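Long-range contacts in 2'-5' RNA Ligase (Thermus thermophilus, PDB 1IUH), which belongs to the LigT-like family of the 2H phosphoesterase clan and folds as helices packed on antiparallel beta-sheet: residues 2-7 and 37-42; 89-94 and 131-136; 75-80 and 144-149. All coordinates share one frame; numbering follows the deposited sequence.

Interaction 1. Residues 2-7 and 37-42; sequences RLFYAV and QLHLTL
Ala6 and Thr41 face each other as a non-hydrogen-bonded antiparallel pair, joining the N-terminal strand to the start of strand 39-47, which carries His39, Leu40 and Thr41, a His-x-Thr motif of the kind that marks the 2H clan. The backbone bonds follow from this register. In the neighbouring hydrogen-bonded pair, Val7 N gives to Leu40 O at 2.8 Å and Leu40 N to Val7 O at 3.1 Å; beyond Thr41, Leu42 N reaches Tyr5 O at 2.7 Å just where the chain turns a corner.

The aromatic contacts lie beside Ala6 and Thr41. Phe4 and His39 both tuck CG between backbone N and carbonyl carbon (chi1 67° and 76°), which sends their rings at each other from opposite directions. Phe4 CE1 comes 3.6 Å from His39 NE2, the planes inclined at 41°, and Phe4 CZ lies over one imidazole face. Tyr171 meets both rings.

Apolar packing occupies the side of Val7 and Leu40: Val7 CG2 touches Leu42 CD1 at 3.9 Å, and Leu40 and Leu42 continue onto Phe98 of helix 96-113.

One polar bond restrains the imidazole: His39 ND1 donates to Gln37 O at 2.7 Å, close to the ring plane. At the ring edge Thr41 OG1 sits in plane, 2.9 Å from His39 NE2.

Interaction 2. Residues 89-94 and 131-136; sequences WFAKAE and ITLARR
Trp89 swings its indole out beside the carbonyl carbon (chi1 -176°), while Leu133 holds CG beside its own backbone N (chi1 -62°); the two side chains then meet at a slant, with the leucine branch CD1 laid over the indole. This is a CH-pi contact: Leu133 CD1 stands 3.6 Å from the centroid of the six-membered ring of Trp89, almost straight above it. Leu133 CB adds a second touch, 3.6 Å from Trp89 CE3, and Ala134 CB lies at the indole edge, near its plane. The same Leu133 CD1 reaches on to Ala91 CB at 4.3 Å.

Two consecutive residues can face one tryptophan because strand 131-136 has a classic beta bulge there. Trp89 O receives both Leu133 N at 2.6 Å and Ala134 N at 3.1 Å, and Trp89 N gives to Ala134 O at 2.8 Å. Past the bulge the antiparallel pairing is regular. Phe90 and Thr132 form a non-hydrogen-bonded pair, and Ala91 with Ile131 a hydrogen-bonded one, Ala91 N binding Ile131 O at 2.8 Å and Ile131 N answering to Ala91 O.

Thr132 closes a second His-x-Thr motif begun by His130, whose ring stacks on Phe90. On the side of Trp89 and Ala91, Tyr79 stacks on the indole, and Leu17 of helix 11-21 packs on Ala91, Ile131 and Leu133.

The side chains meet mainly through apolar groups, and the hydrogen bonds across the contact are all between backbone atoms. With two N-H groups converging in its carbonyl plane, Trp89 O is probably polarised, and the bulge is secured by hydrogen bonding as well as by leucine-on-indole packing.

Interaction 3. Residues 75-80 and 144-149; sequences RGTGYF and PPVLFG
An irregular loop leading into strand 150-164 lies alongside residues 75-77 of strand 70-80, and Thr77 with Val146 makes the direct hydrogen bond between them. The touching parts run in nearly opposite directions, 152° apart. Thr77 places OG1 between its backbone N and carbonyl carbon (chi1 44°), where it accepts Val146 N at 2.9 Å in a nearly straight bond; its methyl CG2 meanwhile rests on Val146 CB at 3.7 Å. A water extends the polar side: it donates to Pro144 O at 3.1 Å, bonds with Tyr79 OH at 3.0 Å and has a weak link to Thr77 OG1. Tyr79 OH also bonds with Val143 N.

Gly76, at positive phi, brings its CA within 3.2 Å of Val146 O, a CA-H...O contact. Next to it the ring edge of Phe148 meets the strand backbone, CD1 being 3.4 Å from Gly76 N, while Val146 CG1 lies over one ring face. Phe148 packs further on Leu17 and Ala20 of helix 11-21.

In place of the paired backbone bonds of a sheet, the direct polar hold of loop on strand thus rests on one hydroxyl, backed by a bridging water and close packing.

In the fold
From the N terminus, interaction 1 closes first, bringing 37-42 back to strand 2-7 after helix 11-21 and strand 30-32. Interactions 2 and 3 follow it in the chain. Interaction 3 closes the longer loop, from 75-80 to 144-149, and interaction 2 lies wholly within it, pairing 89-94 with 131-136 after an intervening chain that includes helix 96-113. Strands 70-80 and 88-94 are sheet neighbours, so these two contacts adjoin through backbone bonds of Lys92 with Arg75 and Gly76. Interaction 1 meets interaction 2 where Leu40 packs on Ile131 and Ala93, bringing the regions of the two His-x-Thr motifs together; interaction 3 sits farther out, about 20 Å from interaction 1 between centres.

Interaction 1. Residues 2-7 and 37-42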
# COMPACT_ATOMS: atom_id res chain seq x y z
N ARG A 2 -12.04 7.16 -5.77
CA ARG A 2 -10.61 7.21 -5.68
C ARG A 2 -10.27 5.78 -5.27
O ARG A 2 -10.63 5.28 -4.19
CB ARG A 2 -10.30 8.23 -4.62
CG ARG A 2 -8.90 8.30 -4.17
CD ARG A 2 -8.91 9.14 -2.89
NE ARG A 2 -7.56 9.38 -2.40
CZ ARG A 2 -6.77 10.37 -2.83
NH1 ARG A 2 -7.20 11.22 -3.78
NH2 ARG A 2 -5.54 10.46 -2.32
N LEU A 3 -9.61 5.08 -6.16
CA LEU A 3 -9.30 3.67 -5.96
C LEU A 3 -7.81 3.34 -5.96
O LEU A 3 -7.01 4.07 -6.56
CB LEU A 3 -9.93 2.89 -7.11
CG LEU A 3 -11.45 3.00 -7.32
CD1 LEU A 3 -11.78 2.53 -8.71
CD2 LEU A 3 -12.19 2.15 -6.29
N PHE A 4 -7.46 2.24 -5.30
CA PHE A 4 -6.09 1.71 -5.28
C PHE A 4 -6.12 0.20 -4.98
O PHE A 4 -7.11 -0.33 -4.44
CB PHE A 4 -5.20 2.42 -4.24
CG PHE A 4 -5.58 2.19 -2.78
CD1 PHE A 4 -4.90 1.27 -2.00
CD2 PHE A 4 -6.58 2.94 -2.17
CE1 PHE A 4 -5.20 1.09 -0.63
CE2 PHE A 4 -6.89 2.77 -0.78
CZ PHE A 4 -6.18 1.83 -0.03
N TYR A 5 -5.07 -0.49 -5.43
CA TYR A 5 -4.89 -1.91 -5.11
C TYR A 5 -3.89 -1.98 -3.93
O TYR A 5 -2.89 -1.27 -3.88
CB TYR A 5 -4.37 -2.77 -6.29
CG TYR A 5 -5.34 -2.93 -7.46
CD1 TYR A 5 -5.22 -2.10 -8.58
CD2 TYR A 5 -6.34 -3.93 -7.48
CE1 TYR A 5 -6.05 -2.25 -9.70
CE2 TYR A 5 -7.21 -4.10 -8.62
CZ TYR A 5 -7.03 -3.24 -9.72
OH TYR A 5 -7.74 -3.29 -10.87
N ALA A 6 -4.15 -2.87 -2.98
CA ALA A 6 -3.27 -2.95 -1.85
C ALA A 6 -3.27 -4.33 -1.22
O ALA A 6 -4.14 -5.15 -1.47
CB ALA A 6 -3.70 -1.88 -0.78
N VAL A 7 -2.28 -4.55 -0.37
CA VAL A 7 -2.18 -5.78 0.38
C VAL A 7 -2.47 -5.41 1.84
O VAL A 7 -1.82 -4.52 2.39
CB VAL A 7 -0.78 -6.36 0.31
CG1 VAL A 7 -0.58 -7.43 1.43
CG2 VAL A 7 -0.55 -6.92 -0.99
N GLN A 37 -5.94 0.16 9.05
CA GLN A 37 -5.72 0.77 7.73
C GLN A 37 -4.27 0.51 7.28
O GLN A 37 -3.89 0.83 6.15
CB GLN A 37 -5.96 2.29 7.71
CG GLN A 37 -7.36 2.70 8.12
CD GLN A 37 -7.69 4.14 7.70
OE1 GLN A 37 -6.91 5.08 7.87
NE2 GLN A 37 -8.86 4.30 7.17
N LEU A 38 -3.45 -0.04 8.18
CA LEU A 38 -2.07 -0.28 7.80
C LEU A 38 -2.12 -1.16 6.53
O LEU A 38 -2.90 -2.09 6.45
CB LEU A 38 -1.31 -0.91 8.96
CG LEU A 38 -0.80 0.01 10.11
CD1 LEU A 38 -0.21 -0.95 11.18
CD2 LEU A 38 0.31 1.05 9.71
N HIS A 39 -1.30 -0.83 5.53
CA HIS A 39 -1.34 -1.58 4.27
C HIS A 39 -0.21 -1.21 3.29
O HIS A 39 0.39 -0.14 3.38
CB HIS A 39 -2.67 -1.27 3.58
CG HIS A 39 -2.67 0.07 2.94
ND1 HIS A 39 -2.92 1.23 3.65
CD2 HIS A 39 -2.39 0.46 1.67
CE1 HIS A 39 -2.79 2.27 2.84
NE2 HIS A 39 -2.46 1.84 1.63
N LEU A 40 0.04 -2.07 2.32
CA LEU A 40 1.07 -1.79 1.29
C LEU A 40 0.33 -1.61 -0.03
O LEU A 40 -0.34 -2.54 -0.50
CB LEU A 40 2.04 -2.97 1.15
CG LEU A 40 3.23 -2.77 0.21
CD1 LEU A 40 4.52 -3.54 0.71
CD2 LEU A 40 2.79 -3.26 -1.18
N THR A 41 0.43 -0.44 -0.62
CA THR A 41 -0.25 -0.18 -1.90
C THR A 41 0.47 -0.74 -3.13
O THR A 41 1.64 -0.56 -3.29
CB THR A 41 -0.45 1.33 -2.09
OG1 THR A 41 -1.25 1.83 -0.99
CG2 THR A 41 -1.13 1.62 -3.43
N LEU A 42 -0.19 -1.49 -3.99
CA LEU A 42 0.55 -1.99 -5.15
C LEU A 42 0.42 -1.03 -6.33
O LEU A 42 1.31 -0.92 -7.16
CB LEU A 42 0.07 -3.35 -5.55
CG LEU A 42 0.11 -4.34 -4.40
CD1 LEU A 42 -1.03 -5.35 -4.57
CD2 LEU A 42 1.46 -5.03 -4.40

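Interaction 2. Residues 89-94 and 131-136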
# COMPACT_ATOMS: atom_id res chain seq x y z
N TRP A 89 6.37 8.43 7.49
CA TRP A 89 7.22 7.47 8.14
C TRP A 89 6.64 6.11 7.72
O TRP A 89 5.46 5.85 7.97
CB TRP A 89 7.17 7.60 9.65
CG TRP A 89 8.15 6.66 10.31
CD1 TRP A 89 9.43 6.38 9.90
CD2 TRP A 89 7.98 5.97 11.55
NE1 TRP A 89 10.05 5.57 10.80
CE2 TRP A 89 9.19 5.31 11.83
CE3 TRP A 89 6.91 5.86 12.46
CZ2 TRP A 89 9.38 4.52 13.00
CZ3 TRP A 89 7.11 5.07 13.64
CH2 TRP A 89 8.34 4.42 13.88
N PHE A 90 7.48 5.25 7.12
CA PHE A 90 7.03 3.95 6.63
C PHE A 90 7.96 2.80 6.90
O PHE A 90 9.14 2.96 7.16
CB PHE A 90 6.79 3.99 5.11
CG PHE A 90 8.04 4.36 4.30
CD1 PHE A 90 9.06 3.43 4.08
CD2 PHE A 90 8.26 5.68 3.88
CE1 PHE A 90 10.24 3.80 3.48
CE2 PHE A 90 9.47 6.05 3.27
CZ PHE A 90 10.44 5.14 3.08
N ALA A 91 7.41 1.61 6.78
CA ALA A 91 8.23 0.45 6.94
C ALA A 91 8.55 -0.08 5.52
O ALA A 91 7.69 -0.01 4.63
CB ALA A 91 7.47 -0.59 7.74
N LYS A 92 9.77 -0.60 5.30
CA LYS A 92 10.13 -1.20 4.01
C LYS A 92 9.79 -2.71 4.10
O LYS A 92 10.07 -3.38 5.10
CB LYS A 92 11.63 -1.00 3.64
CG LYS A 92 12.15 0.49 3.50
CD LYS A 92 13.45 0.65 2.63
CE LYS A 92 14.66 1.45 3.31
NZ LYS A 92 14.81 2.96 3.10
N ALA A 93 9.14 -3.23 3.08
CA ALA A 93 8.81 -4.66 3.03
C ALA A 93 9.45 -5.07 1.71
O ALA A 93 9.72 -4.21 0.88
CB ALA A 93 7.33 -4.88 2.96
N GLU A 94 9.69 -6.36 1.51
CA GLU A 94 10.31 -6.79 0.25
C GLU A 94 9.86 -8.16 -0.19
O GLU A 94 9.56 -9.02 0.64
CB GLU A 94 11.83 -6.76 0.37
CG GLU A 94 12.44 -7.99 0.99
CD GLU A 94 13.94 -7.83 1.21
OE1 GLU A 94 14.63 -7.41 0.24
OE2 GLU A 94 14.42 -8.14 2.35
N ILE A 131 5.08 0.53 3.66
CA ILE A 131 3.85 0.49 4.46
C ILE A 131 3.90 1.68 5.41
O ILE A 131 4.66 1.71 6.37
CB ILE A 131 3.69 -0.81 5.37
CG1 ILE A 131 3.38 -2.05 4.51
CG2 ILE A 131 2.59 -0.60 6.46
CD1 ILE A 131 3.85 -3.37 5.16
N THR A 132 3.07 2.66 5.12
CA THR A 132 3.04 3.85 5.96
C THR A 132 2.65 3.64 7.41
O THR A 132 1.66 3.02 7.70
CB THR A 132 2.14 4.86 5.31
OG1 THR A 132 2.56 4.96 3.96
CG2 THR A 132 2.29 6.20 5.92
N LEU A 133 3.46 4.23 8.29
CA LEU A 133 3.33 4.18 9.76
C LEU A 133 2.73 5.42 10.37
O LEU A 133 2.00 5.37 11.38
CB LEU A 133 4.70 4.00 10.38
CG LEU A 133 5.38 2.71 9.97
CD1 LEU A 133 6.81 2.81 10.31
CD2 LEU A 133 4.70 1.55 10.66
N ALA A 134 3.08 6.55 9.77
CA ALA A 134 2.57 7.81 10.24
C ALA A 134 2.88 8.90 9.25
O ALA A 134 3.78 8.78 8.44
CB ALA A 134 3.19 8.14 11.63
N ARG A 135 2.12 9.98 9.34
CA ARG A 135 2.32 11.13 8.44
C ARG A 135 2.54 12.42 9.28
O ARG A 135 1.90 12.64 10.33
CB ARG A 135 1.13 11.28 7.47
CG ARG A 135 0.93 10.08 6.53
CD ARG A 135 -0.28 10.17 5.48
NE ARG A 135 -0.05 9.24 4.33
CZ ARG A 135 0.70 9.52 3.23
NH1 ARG A 135 1.30 10.72 3.08
NH2 ARG A 135 0.89 8.56 2.30
N ARG A 136 3.45 13.25 8.79
CA ARG A 136 3.82 14.48 9.45
C ARG A 136 2.87 15.65 9.21
O ARG A 136 2.92 16.33 8.19
CB ARG A 136 5.29 14.78 9.07
CG ARG A 136 5.67 16.17 8.67
CD ARG A 136 5.36 17.15 9.73
NE ARG A 136 6.38 18.20 9.84
CZ ARG A 136 6.16 19.48 9.60
NH1 ARG A 136 4.95 19.90 9.20
NH2 ARG A 136 7.17 20.35 9.77

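Interaction 3. Residues 75-80 and 144-149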
# COMPACT_ATOMS: atom_id res chain seq x y z
N ARG A 75 11.23 -5.25 6.65
CA ARG A 75 12.65 -5.05 6.87
C ARG A 75 13.11 -3.60 7.01
O ARG A 75 13.43 -2.96 6.02
CB ARG A 75 13.36 -5.74 5.70
CG ARG A 75 14.81 -6.03 5.91
CD ARG A 75 15.31 -7.01 4.85
NE ARG A 75 16.77 -7.07 4.87
CZ ARG A 75 17.57 -6.17 4.31
NH1 ARG A 75 17.06 -5.13 3.65
NH2 ARG A 75 18.89 -6.28 4.45
N GLY A 76 13.15 -3.06 8.23
CA GLY A 76 13.60 -1.67 8.39
C GLY A 76 12.58 -0.60 8.09
O GLY A 76 11.55 -0.87 7.48
N THR A 77 12.86 0.63 8.52
CA THR A 77 11.94 1.78 8.32
C THR A 77 12.60 2.86 7.47
O THR A 77 13.77 2.76 7.18
CB THR A 77 11.64 2.47 9.62
OG1 THR A 77 12.87 2.59 10.32
CG2 THR A 77 10.62 1.75 10.43
N GLY A 78 11.84 3.89 7.08
CA GLY A 78 12.39 4.99 6.31
C GLY A 78 11.48 6.21 6.29
O GLY A 78 10.36 6.15 6.85
N TYR A 79 11.95 7.32 5.67
CA TYR A 79 11.14 8.56 5.52
C TYR A 79 11.11 9.14 4.11
O TYR A 79 12.00 8.92 3.32
CB TYR A 79 11.60 9.73 6.40
CG TYR A 79 11.64 9.42 7.85
CD1 TYR A 79 12.68 8.67 8.38
CD2 TYR A 79 10.61 9.81 8.68
CE1 TYR A 79 12.70 8.32 9.70
CE2 TYR A 79 10.60 9.46 10.00
CZ TYR A 79 11.65 8.71 10.52
OH TYR A 79 11.69 8.37 11.84
N PHE A 80 10.07 9.90 3.82
CA PHE A 80 9.99 10.57 2.56
C PHE A 80 9.57 11.97 2.93
O PHE A 80 8.60 12.17 3.64
CB PHE A 80 8.93 10.01 1.61
CG PHE A 80 8.61 10.96 0.45
CD1 PHE A 80 9.46 11.05 -0.67
CD2 PHE A 80 7.54 11.89 0.55
CE1 PHE A 80 9.25 12.04 -1.64
CE2 PHE A 80 7.33 12.88 -0.41
CZ PHE A 80 8.19 12.96 -1.50
N PRO A 144 14.96 6.97 15.52
CA PRO A 144 15.89 5.98 14.93
C PRO A 144 15.21 4.89 14.12
O PRO A 144 14.01 4.64 14.25
CB PRO A 144 16.62 5.38 16.12
CG PRO A 144 16.55 6.45 17.18
CD PRO A 144 15.12 7.03 16.99
N PRO A 145 15.98 4.23 13.27
CA PRO A 145 15.45 3.15 12.44
C PRO A 145 14.84 2.04 13.28
O PRO A 145 15.25 1.83 14.40
CB PRO A 145 16.68 2.67 11.68
CG PRO A 145 17.53 3.96 11.55
CD PRO A 145 17.34 4.65 12.87
N VAL A 146 13.84 1.35 12.74
CA VAL A 146 13.24 0.21 13.44
C VAL A 146 13.45 -1.03 12.55
O VAL A 146 12.89 -1.08 11.43
CB VAL A 146 11.71 0.34 13.68
CG1 VAL A 146 11.16 -0.99 14.19
CG2 VAL A 146 11.40 1.40 14.70
N LEU A 147 14.27 -1.99 13.01
CA LEU A 147 14.50 -3.21 12.23
C LEU A 147 13.45 -4.21 12.57
O LEU A 147 13.08 -4.35 13.74
CB LEU A 147 15.85 -3.81 12.55
CG LEU A 147 16.91 -2.76 12.26
CD1 LEU A 147 18.30 -3.45 12.21
CD2 LEU A 147 16.59 -2.06 10.90
N PHE A 148 12.95 -4.92 11.57
CA PHE A 148 11.89 -5.88 11.85
C PHE A 148 12.22 -7.38 11.74
O PHE A 148 11.95 -8.15 12.69
CB PHE A 148 10.68 -5.61 10.96
CG PHE A 148 10.10 -4.25 11.12
CD1 PHE A 148 10.48 -3.22 10.28
CD2 PHE A 148 9.08 -4.01 12.06
CE1 PHE A 148 9.85 -1.95 10.37
CE2 PHE A 148 8.45 -2.75 12.14
CZ PHE A 148 8.85 -1.73 11.28
N GLY A 149 12.77 -7.77 10.57
CA GLY A 149 13.09 -9.15 10.28
C GLY A 149 11.90 -10.02 10.60
O GLY A 149 11.92 -10.83 11.53
O HOH W 1 12.23 5.43 11.89